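PDB 3FDH: SusD homolog from Bacteroides thetaiotaomicron VPI-5482, which probably binds glycans at the outer membrane as a SusD/RagB-family lipoprotein, handing them on for import in the manner of starch-binding SusD. Local coordinates for residues S73-S78 / R463-N468; I123-G128 / E156-I161; P149-Q154 / P475-A480. All blocks are in the same frame, centred on the assembly; numbering follows the deposited sequence.

How the interactions relate
Interactions 1 and 2 meet at the C-terminal end of helix 106-127. Tyr464 and Arg463 of interaction 1 bond to the backbone oxygens of Phe126 and Phe127, at the end of the helix whose Ala124 and Asp125 carry interaction 2. Interaction 2 is the most buried: two antiparallel helices pack through small and branched apolar groups, with one tyrosine-carboxylate bond. Interaction 1 is partly buried, mixing a ring stack with a water bridge and asparagine contacts nearer the surface. Interaction 3 lies at the surface, where selenomethionine and glutamate run past each other. Tyr466 packs against its Met151, Val477 and Ala480, while Asp152 and Gln154 connect it to interaction 2.

Interaction 1: S73-S78 / R463-N468; sequences STFNNS and RYPYGN
Phe75 lays its ring over that of Tyr464 in an offset stack, the centroids 4.0 Å apart and the planes inclined by 19°. Tyr464 CD2 sits above the centre of the phenylalanine ring, whereas Phe75 CZ lies nearer the rim of the tyrosine. Both first torsions place CG beside the backbone N and bring the rings together. Thr74 CG2 lies over the opposite face of Phe75, toward its rim, and Pro465 closes its edge, with Pro465 CD in the ring plane and 3.7 Å from Phe75 CD2. Phenylalanine thus suits a place enclosed by carbon, while tyrosine adds a hydroxyl that bonds to Ile41 O beyond the stack.

A water joins the backbones beside the rings: it accepts from Phe75 N at 2.8 Å and lies 2.8 Å from Pro465 O, to which it can donate. Farther along, the amides of Asn76 and Asn468 are set crosswise, their planes 43° apart. Asn76 CG is anti to its backbone N (chi1 -163°), which carries OD1 toward residues 463-468, 3.3 Å from Gly467 CA. Glycine suits this close approach, since it brings no side chain between the two backbones. Asn76 OD1 is 3.0 Å from Asn468 N, but the angle there is poor; its hydrogen bond goes to Ser469 N, in the first turn of helix 468-473.

Gly467 is the N-cap residue of that helix, and Phe75, the N-cap residue of helix 76-95, lies within a type I beta turn from Ser73 to Asn76. The arrangement is that of two helix starts side by side, with the polypeptide near the C-terminus folded back onto an early helix of the SusD-like fold.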
loop_
_atom_site.group_PDB
_atom_site.type_symbol
_atom_site.label_atom_id
_atom_site.label_comp_id
_atom_site.label_asym_id
_atom_site.label_seq_id
_atom_site.Cartn_x
_atom_site.Cartn_y
_atom_site.Cartn_z
ATOM N N SER A 73 -7.662 1.535 20.063
ATOM C CA SER A 73 -8.957 1.424 19.364
ATOM C C SER A 73 -8.880 1.690 17.910
ATOM O O SER A 73 -9.676 1.196 17.123
ATOM C CB SER A 73 -9.940 2.479 19.843
ATOM O OG SER A 73 -10.190 2.301 21.187
ATOM N N THR A 74 -7.890 2.490 17.561
ATOM C CA THR A 74 -7.834 3.049 16.234
ATOM C C THR A 74 -7.795 2.039 15.122
ATOM O O THR A 74 -8.490 2.207 14.105
ATOM C CB THR A 74 -6.667 4.005 16.134
ATOM O OG1 THR A 74 -6.831 5.000 17.145
ATOM C CG2 THR A 74 -6.601 4.628 14.808
ATOM N N PHE A 75 -6.951 1.032 15.280
ATOM C CA PHE A 75 -6.799 0.008 14.219
ATOM C C PHE A 75 -7.316 -1.320 14.655
ATOM O O PHE A 75 -6.941 -2.335 14.109
ATOM C CB PHE A 75 -5.344 -0.108 13.790
ATOM C CG PHE A 75 -4.818 1.186 13.200
ATOM C CD1 PHE A 75 -5.273 1.591 11.970
ATOM C CD2 PHE A 75 -3.945 2.016 13.908
ATOM C CE1 PHE A 75 -4.863 2.765 11.422
ATOM C CE2 PHE A 75 -3.530 3.219 13.375
ATOM C CZ PHE A 75 -3.991 3.599 12.127
ATOM N N ASN A 76 -8.198 -1.309 15.640
ATOM C CA ASN A 76 -8.756 -2.581 16.142
ATOM C C ASN A 76 -9.467 -3.381 15.065
ATOM O O ASN A 76 -9.277 -4.592 14.918
ATOM C CB ASN A 76 -9.709 -2.381 17.307
ATOM C CG ASN A 76 -9.948 -3.677 18.063
ATOM O OD1 ASN A 76 -9.005 -4.384 18.398
ATOM N ND2 ASN A 76 -11.206 -4.008 18.303
ATOM N N ASN A 77 -10.287 -2.693 14.286
ATOM C CA ASN A 77 -11.007 -3.352 13.200
ATOM C C ASN A 77 -10.070 -3.932 12.148
ATOM O O ASN A 77 -10.229 -5.084 11.709
ATOM C CB ASN A 77 -11.987 -2.410 12.518
ATOM C CG ASN A 77 -13.212 -2.140 13.347
ATOM O OD1 ASN A 77 -13.538 -2.888 14.272
ATOM N ND2 ASN A 77 -13.915 -1.053 13.016
ATOM N N SER A 78 -9.083 -3.128 11.755
ATOM C CA SER A 78 -8.113 -3.550 10.754
ATOM C C SER A 78 -7.350 -4.748 11.245
ATOM O O SER A 78 -7.126 -5.705 10.537
ATOM C CB SER A 78 -7.120 -2.453 10.442
ATOM O OG SER A 78 -7.800 -1.398 9.805
ATOM N N ARG A 463 4.874 3.134 13.838
ATOM C CA ARG A 463 4.071 1.908 13.746
ATOM C C ARG A 463 2.644 2.203 14.134
ATOM O O ARG A 463 2.357 3.317 14.587
ATOM C CB ARG A 463 4.630 0.859 14.727
ATOM C CG ARG A 463 4.573 1.252 16.182
ATOM C CD ARG A 463 5.709 0.581 16.958
ATOM N NE ARG A 463 5.553 -0.866 17.082
ATOM C CZ ARG A 463 6.521 -1.718 17.383
ATOM N NH1 ARG A 463 7.771 -1.303 17.549
ATOM N NH2 ARG A 463 6.224 -3.006 17.489
ATOM N N TYR A 464 1.786 1.184 14.005
ATOM C CA TYR A 464 0.368 1.272 14.404
ATOM C C TYR A 464 0.214 0.607 15.769
ATOM O O TYR A 464 0.852 -0.425 16.026
ATOM C CB TYR A 464 -0.565 0.566 13.449
ATOM C CG TYR A 464 -0.714 1.329 12.132
ATOM C CD1 TYR A 464 0.205 2.284 11.802
ATOM C CD2 TYR A 464 -1.748 1.054 11.266
ATOM C CE1 TYR A 464 0.092 2.967 10.583
ATOM C CE2 TYR A 464 -1.858 1.713 10.103
ATOM C CZ TYR A 464 -0.963 2.656 9.765
ATOM O OH TYR A 464 -1.164 3.271 8.528
ATOM N N PRO A 465 -0.683 1.145 16.619
ATOM C CA PRO A 465 -0.881 0.488 17.895
ATOM C C PRO A 465 -1.672 -0.826 17.805
ATOM O O PRO A 465 -2.557 -1.004 16.953
ATOM C CB PRO A 465 -1.697 1.528 18.692
ATOM C CG PRO A 465 -2.421 2.321 17.642
ATOM C CD PRO A 465 -1.425 2.426 16.539
ATOM N N TYR A 466 -1.333 -1.737 18.694
ATOM C CA TYR A 466 -2.030 -3.032 18.780
ATOM C C TYR A 466 -3.522 -2.836 19.059
ATOM O O TYR A 466 -3.949 -1.897 19.767
ATOM C CB TYR A 466 -1.445 -3.927 19.879
ATOM C CG TYR A 466 0.030 -4.287 19.716
ATOM C CD1 TYR A 466 0.447 -5.156 18.717
ATOM C CD2 TYR A 466 0.996 -3.754 20.565
ATOM C CE1 TYR A 466 1.810 -5.475 18.549
ATOM C CE2 TYR A 466 2.358 -4.084 20.420
ATOM C CZ TYR A 466 2.749 -4.954 19.427
ATOM O OH TYR A 466 4.079 -5.261 19.283
ATOM N N GLY A 467 -4.305 -3.773 18.539
ATOM C CA GLY A 467 -5.758 -3.740 18.681
ATOM C C GLY A 467 -6.164 -4.014 20.088
ATOM O O GLY A 467 -5.606 -4.875 20.754
ATOM N N ASN A 468 -7.164 -3.276 20.549
ATOM C CA ASN A 468 -7.615 -3.397 21.942
ATOM C C ASN A 468 -8.271 -4.738 22.195
ATOM O O ASN A 468 -8.435 -5.166 23.338
ATOM C CB ASN A 468 -8.533 -2.237 22.398
ATOM C CG ASN A 468 -9.854 -2.180 21.650
ATOM O OD1 ASN A 468 -9.903 -1.784 20.509
ATOM N ND2 ASN A 468 -10.934 -2.543 22.319
HETATM O O HOH W 1 -5.247 -0.299 17.120
#

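Interaction 2: I123-G128 / E156-I161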
loop_
_atom_site.group_PDB
_atom_site.type_symbol
_atom_site.label_atom_id
_atom_site.label_comp_id
_atom_site.label_asym_id
_atom_site.label_seq_id
_atom_site.Cartn_x
_atom_site.Cartn_y
_atom_site.Cartn_z
ATOM N N ILE A 123 0.698 -7.604 9.218
ATOM C CA ILE A 123 0.793 -7.670 10.670
ATOM C C ILE A 123 2.172 -7.189 11.107
ATOM O O ILE A 123 2.345 -6.328 11.992
ATOM C CB ILE A 123 0.583 -9.114 11.215
ATOM C CG1 ILE A 123 -0.885 -9.545 11.105
ATOM C CG2 ILE A 123 0.960 -9.192 12.679
ATOM C CD1 ILE A 123 -1.128 -11.000 11.495
ATOM N N ALA A 124 3.161 -7.816 10.505
ATOM C CA ALA A 124 4.545 -7.564 10.886
ATOM C C ALA A 124 4.933 -6.137 10.590
ATOM O O ALA A 124 5.561 -5.482 11.384
ATOM C CB ALA A 124 5.511 -8.573 10.207
ATOM N N ASP A 125 4.542 -5.646 9.434
ATOM C CA ASP A 125 4.952 -4.285 9.009
ATOM C C ASP A 125 4.350 -3.171 9.847
ATOM O O ASP A 125 5.024 -2.157 10.198
ATOM C CB ASP A 125 4.629 -4.057 7.550
ATOM C CG ASP A 125 5.508 -4.850 6.670
ATOM O OD1 ASP A 125 6.582 -5.317 7.130
ATOM O OD2 ASP A 125 5.097 -5.039 5.511
ATOM N N PHE A 126 3.094 -3.382 10.227
ATOM C CA PHE A 126 2.355 -2.321 10.903
ATOM C C PHE A 126 2.421 -2.391 12.384
ATOM O O PHE A 126 2.483 -1.361 13.028
ATOM C CB PHE A 126 0.927 -2.188 10.345
ATOM C CG PHE A 126 0.943 -1.559 9.035
ATOM C CD1 PHE A 126 1.238 -2.305 7.896
ATOM C CD2 PHE A 126 0.836 -0.197 8.930
ATOM C CE1 PHE A 126 1.385 -1.692 6.717
ATOM C CE2 PHE A 126 0.939 0.412 7.748
ATOM C CZ PHE A 126 1.237 -0.319 6.638
ATOM N N PHE A 127 2.456 -3.597 12.921
ATOM C CA PHE A 127 2.405 -3.737 14.357
ATOM C C PHE A 127 3.682 -4.187 15.027
ATOM O O PHE A 127 3.840 -4.025 16.229
ATOM C CB PHE A 127 1.221 -4.643 14.740
ATOM C CG PHE A 127 -0.073 -4.107 14.256
ATOM C CD1 PHE A 127 -0.746 -3.169 14.984
ATOM C CD2 PHE A 127 -0.612 -4.539 13.059
ATOM C CE1 PHE A 127 -1.932 -2.657 14.536
ATOM C CE2 PHE A 127 -1.787 -4.025 12.593
ATOM C CZ PHE A 127 -2.451 -3.078 13.319
ATOM N N GLY A 128 4.605 -4.695 14.229
ATOM C CA GLY A 128 5.893 -5.177 14.730
ATOM C C GLY A 128 5.759 -6.588 15.213
ATOM O O GLY A 128 5.138 -7.431 14.561
ATOM N N GLU A 156 10.667 -13.432 13.221
ATOM C CA GLU A 156 10.025 -14.737 13.150
ATOM C C GLU A 156 8.854 -14.719 12.188
ATOM O O GLU A 156 8.607 -15.683 11.485
ATOM C CB GLU A 156 9.559 -15.214 14.522
ATOM C CG GLU A 156 10.706 -15.683 15.357
ATOM C CD GLU A 156 10.370 -15.916 16.804
ATOM O OE1 GLU A 156 9.373 -15.363 17.317
ATOM O OE2 GLU A 156 11.161 -16.624 17.442
ATOM N N ILE A 157 8.153 -13.595 12.143
ATOM C CA ILE A 157 6.977 -13.487 11.273
ATOM C C ILE A 157 7.482 -13.492 9.837
ATOM O O ILE A 157 6.942 -14.183 8.965
ATOM C CB ILE A 157 6.099 -12.240 11.594
ATOM C CG1 ILE A 157 5.511 -12.319 13.010
ATOM C CG2 ILE A 157 4.942 -12.130 10.513
ATOM C CD1 ILE A 157 4.776 -11.050 13.468
ATOM N N TYR A 158 8.553 -12.749 9.583
ATOM C CA TYR A 158 9.130 -12.688 8.225
ATOM C C TYR A 158 9.645 -14.050 7.741
ATOM O O TYR A 158 9.517 -14.396 6.556
ATOM C CB TYR A 158 10.151 -11.562 8.019
ATOM C CG TYR A 158 9.457 -10.354 7.377
ATOM C CD1 TYR A 158 8.836 -9.390 8.129
ATOM C CD2 TYR A 158 9.347 -10.263 6.025
ATOM C CE1 TYR A 158 8.177 -8.338 7.542
ATOM C CE2 TYR A 158 8.664 -9.237 5.421
ATOM C CZ TYR A 158 8.088 -8.262 6.186
ATOM O OH TYR A 158 7.439 -7.228 5.567
ATOM N N THR A 159 10.176 -14.847 8.659
ATOM C CA THR A 159 10.604 -16.178 8.283
ATOM C C THR A 159 9.377 -16.960 7.800
ATOM O O THR A 159 9.452 -17.704 6.840
ATOM C CB THR A 159 11.256 -16.920 9.445
ATOM O OG1 THR A 159 12.486 -16.257 9.770
ATOM C CG2 THR A 159 11.546 -18.368 9.051
ATOM N N GLN A 160 8.246 -16.744 8.462
ATOM C CA GLN A 160 6.996 -17.441 8.129
ATOM C C GLN A 160 6.459 -16.949 6.812
ATOM O O GLN A 160 5.942 -17.699 5.996
ATOM C CB GLN A 160 5.941 -17.279 9.223
ATOM C CG GLN A 160 6.341 -17.930 10.521
ATOM C CD GLN A 160 5.402 -17.599 11.685
ATOM O OE1 GLN A 160 4.258 -18.072 11.747
ATOM N NE2 GLN A 160 5.923 -16.857 12.660
ATOM N N ILE A 161 6.669 -15.674 6.579
ATOM C CA ILE A 161 6.218 -15.039 5.345
ATOM C C ILE A 161 6.927 -15.640 4.135
ATOM O O ILE A 161 6.303 -16.069 3.139
ATOM C CB ILE A 161 6.446 -13.523 5.395
ATOM C CG1 ILE A 161 5.476 -12.910 6.403
ATOM C CG2 ILE A 161 6.271 -12.895 4.037
ATOM C CD1 ILE A 161 5.792 -11.461 6.807
#
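Ala124 presents its methyl to Ile157, with Ala124 CB 3.6 Å from Ile157 CG2, where the CA atoms of the two helices are nearest. Its small side chain permits this approach, and the same methyl lies 3.8 Å from Tyr158 CE1. The branched Ile157 reaches in two directions: CG2 meets the alanine, while CD1 extends toward Gly128 O and Ile123 CG2.

Beside this apolar patch, Tyr158 OH donates to Asp125 OD1 at 2.6 Å. The bond uses the syn lone pair of the carboxylate oxygen, which lies at the edge of the tyrosine ring and in its plane; carboxylate and ring are turned 32° apart. Tyrosine suits the site because its long ring packs against alanine while its hydroxyl reaches the acid. Ile161 CD1 sits 3.7 Å above the centre of one face of that ring, helping to fix its position.

Outside this shell, Asp125 OD1 also accepts from Trp494 NE1, and OD2 makes a salt bridge with Arg208. These partners hold the buried carboxylate and would probably stabilise its negative charge. Gly128 leaves the helix with positive phi (84°), a conformation readily available to glycine.

The short helical segments run nearly antiparallel, at 152° and 10.2 Å between axes. Such pairing of helices 106-127 and 154-171 is consistent with the TPR-like helical scaffold of SusD-family proteins.

Interaction 3: P149-Q154 / P475-A480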
loop_
_atom_site.group_PDB
_atom_site.type_symbol
_atom_site.label_atom_id
_atom_site.label_comp_id
_atom_site.label_asym_id
_atom_site.label_seq_id
_atom_site.Cartn_x
_atom_site.Cartn_y
_atom_site.Cartn_z
ATOM N N PRO A 149 -2.103 -16.750 22.503
ATOM C CA PRO A 149 -0.914 -16.847 21.663
ATOM C C PRO A 149 0.213 -15.948 22.063
ATOM O O PRO A 149 0.010 -14.803 22.491
ATOM C CB PRO A 149 -1.427 -16.436 20.287
ATOM C CG PRO A 149 -2.823 -16.835 20.290
ATOM C CD PRO A 149 -3.325 -16.648 21.696
ATOM N N LYS A 150 1.408 -16.491 21.925
ATOM C CA LYS A 150 2.605 -15.732 22.224
ATOM C C LYS A 150 2.816 -14.756 21.110
ATOM O O LYS A 150 2.336 -14.926 19.992
ATOM C CB LYS A 150 3.863 -16.609 22.338
ATOM C CG LYS A 150 4.380 -17.177 21.023
ATOM C CD LYS A 150 5.636 -18.014 21.240
ATOM C CE LYS A 150 6.329 -18.421 19.938
ATOM N NZ LYS A 150 6.977 -17.265 19.209
HETATM N N MSE A 151 3.557 -13.717 21.442
HETATM C CA MSE A 151 3.985 -12.795 20.434
HETATM C C MSE A 151 5.249 -13.355 19.769
HETATM O O MSE A 151 6.142 -13.882 20.409
HETATM C CB MSE A 151 4.171 -11.400 21.013
HETATM C CG MSE A 151 2.825 -10.648 21.306
HETATM SE SE MSE A 151 3.368 -9.123 22.213
HETATM C CE MSE A 151 3.806 -8.060 20.633
ATOM N N ASP A 152 5.232 -13.338 18.450
ATOM C CA ASP A 152 6.382 -13.735 17.632
ATOM C C ASP A 152 7.137 -12.449 17.378
ATOM O O ASP A 152 6.543 -11.363 17.332
ATOM C CB ASP A 152 5.966 -14.240 16.236
ATOM C CG ASP A 152 5.323 -15.616 16.249
ATOM O OD1 ASP A 152 5.176 -16.227 17.331
ATOM O OD2 ASP A 152 4.956 -16.064 15.143
ATOM N N THR A 153 8.441 -12.565 17.190
ATOM C CA THR A 153 9.236 -11.401 16.825
ATOM C C THR A 153 8.920 -11.130 15.386
ATOM O O THR A 153 8.491 -12.024 14.658
ATOM C CB THR A 153 10.745 -11.621 16.930
ATOM O OG1 THR A 153 11.154 -12.629 15.986
ATOM C CG2 THR A 153 11.142 -11.984 18.365
ATOM N N GLN A 154 9.150 -9.892 14.977
ATOM C CA GLN A 154 8.874 -9.502 13.598
ATOM C C GLN A 154 9.735 -10.343 12.671
ATOM O O GLN A 154 9.333 -10.710 11.550
ATOM C CB GLN A 154 9.166 -8.016 13.373
ATOM C CG GLN A 154 8.567 -7.466 12.099
ATOM C CD GLN A 154 9.182 -6.198 11.684
ATOM O OE1 GLN A 154 10.412 -6.075 11.652
ATOM N NE2 GLN A 154 8.332 -5.221 11.308
ATOM N N PRO A 475 -2.381 -10.753 27.726
ATOM C CA PRO A 475 -1.530 -9.983 28.626
ATOM C C PRO A 475 -0.198 -9.568 28.037
ATOM O O PRO A 475 0.385 -8.557 28.447
ATOM C CB PRO A 475 -1.307 -10.929 29.804
ATOM C CG PRO A 475 -2.445 -11.893 29.755
ATOM C CD PRO A 475 -2.802 -12.040 28.307
ATOM N N GLU A 476 0.245 -10.332 27.048
ATOM C CA GLU A 476 1.544 -10.092 26.421
ATOM C C GLU A 476 1.433 -8.893 25.501
ATOM O O GLU A 476 2.295 -8.010 25.462
ATOM C CB GLU A 476 1.985 -11.325 25.641
ATOM C CG GLU A 476 3.430 -11.294 25.212
ATOM C CD GLU A 476 3.946 -12.671 24.802
ATOM O OE1 GLU A 476 3.278 -13.691 25.110
ATOM O OE2 GLU A 476 5.047 -12.731 24.234
ATOM N N VAL A 477 0.306 -8.849 24.819
ATOM C CA VAL A 477 0.038 -7.770 23.879
ATOM C C VAL A 477 -0.286 -6.524 24.705
ATOM O O VAL A 477 0.088 -5.408 24.359
ATOM C CB VAL A 477 -1.095 -8.126 22.908
ATOM C CG1 VAL A 477 -1.380 -6.943 21.968
ATOM C CG2 VAL A 477 -0.721 -9.352 22.070
ATOM N N LYS A 478 -0.974 -6.732 25.813
ATOM C CA LYS A 478 -1.320 -5.608 26.686
ATOM C C LYS A 478 -0.034 -4.974 27.187
ATOM O O LYS A 478 0.139 -3.756 27.165
ATOM C CB LYS A 478 -2.154 -6.051 27.892
ATOM C CG LYS A 478 -2.544 -4.893 28.812
ATOM C CD LYS A 478 -3.267 -5.386 30.065
ATOM C CE LYS A 478 -3.901 -4.212 30.815
ATOM N NZ LYS A 478 -4.381 -4.563 32.196
ATOM N N ALA A 479 0.894 -5.820 27.600
ATOM C CA ALA A 479 2.156 -5.327 28.137
ATOM C C ALA A 479 2.932 -4.561 27.061
ATOM O O ALA A 479 3.498 -3.508 27.348
ATOM C CB ALA A 479 3.002 -6.480 28.710
ATOM N N ALA A 480 2.916 -5.061 25.827
ATOM C CA ALA A 480 3.653 -4.442 24.728
ATOM C C ALA A 480 3.044 -3.107 24.287
ATOM O O ALA A 480 3.751 -2.197 23.847
ATOM C CB ALA A 480 3.740 -5.370 23.521
HETATM O O HOH W 2 6.750 -14.221 22.965
#
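Met151, a selenomethionine, and Glu476 lie alongside each other, pointing opposite ways. The Met151 chain runs toward helix 475-481, its SE 3.7 Å from Glu476 CG, while the glutamate reaches back along it to the backbone at Met151. Glu476 CG stands anti to the backbone N (chi1 -167°) and the chain stays extended beyond it, which brings the carboxylate there. Met151 N donates a weak hydrogen bond to Glu476 OE2, 3.3 Å long with an N-H...O angle of 158°. A water ties the same carboxylate oxygen to Met151 O, donating to both. Glutamate suits this solvent-exposed place: its methylenes lie along an apolar neighbour and its charged end reaches the main chain through one weak bond and a water.

The short, weakly bonded strand at about 151-152 pairs with 130-131 in an antiparallel sheet, and the contact sets the helix near the C-terminus against this pair within the SusD-like fold. Pro131 of the partner strand also touches Met151 and Val477.

Val477 meets the selenomethionine crosswise, with Val477 CG2 3.9 Å from Met151 CG. A bend at chi3 (83°) turns the end of the chain so that Met151 CE lies 3.9 Å from Ala480 CB. The slim, flexible chain suits this groove between valine and alanine. Lys150, just before the strand, bends at its end so that NZ forms a 2.8 Å salt bridge with Asp152 OD1.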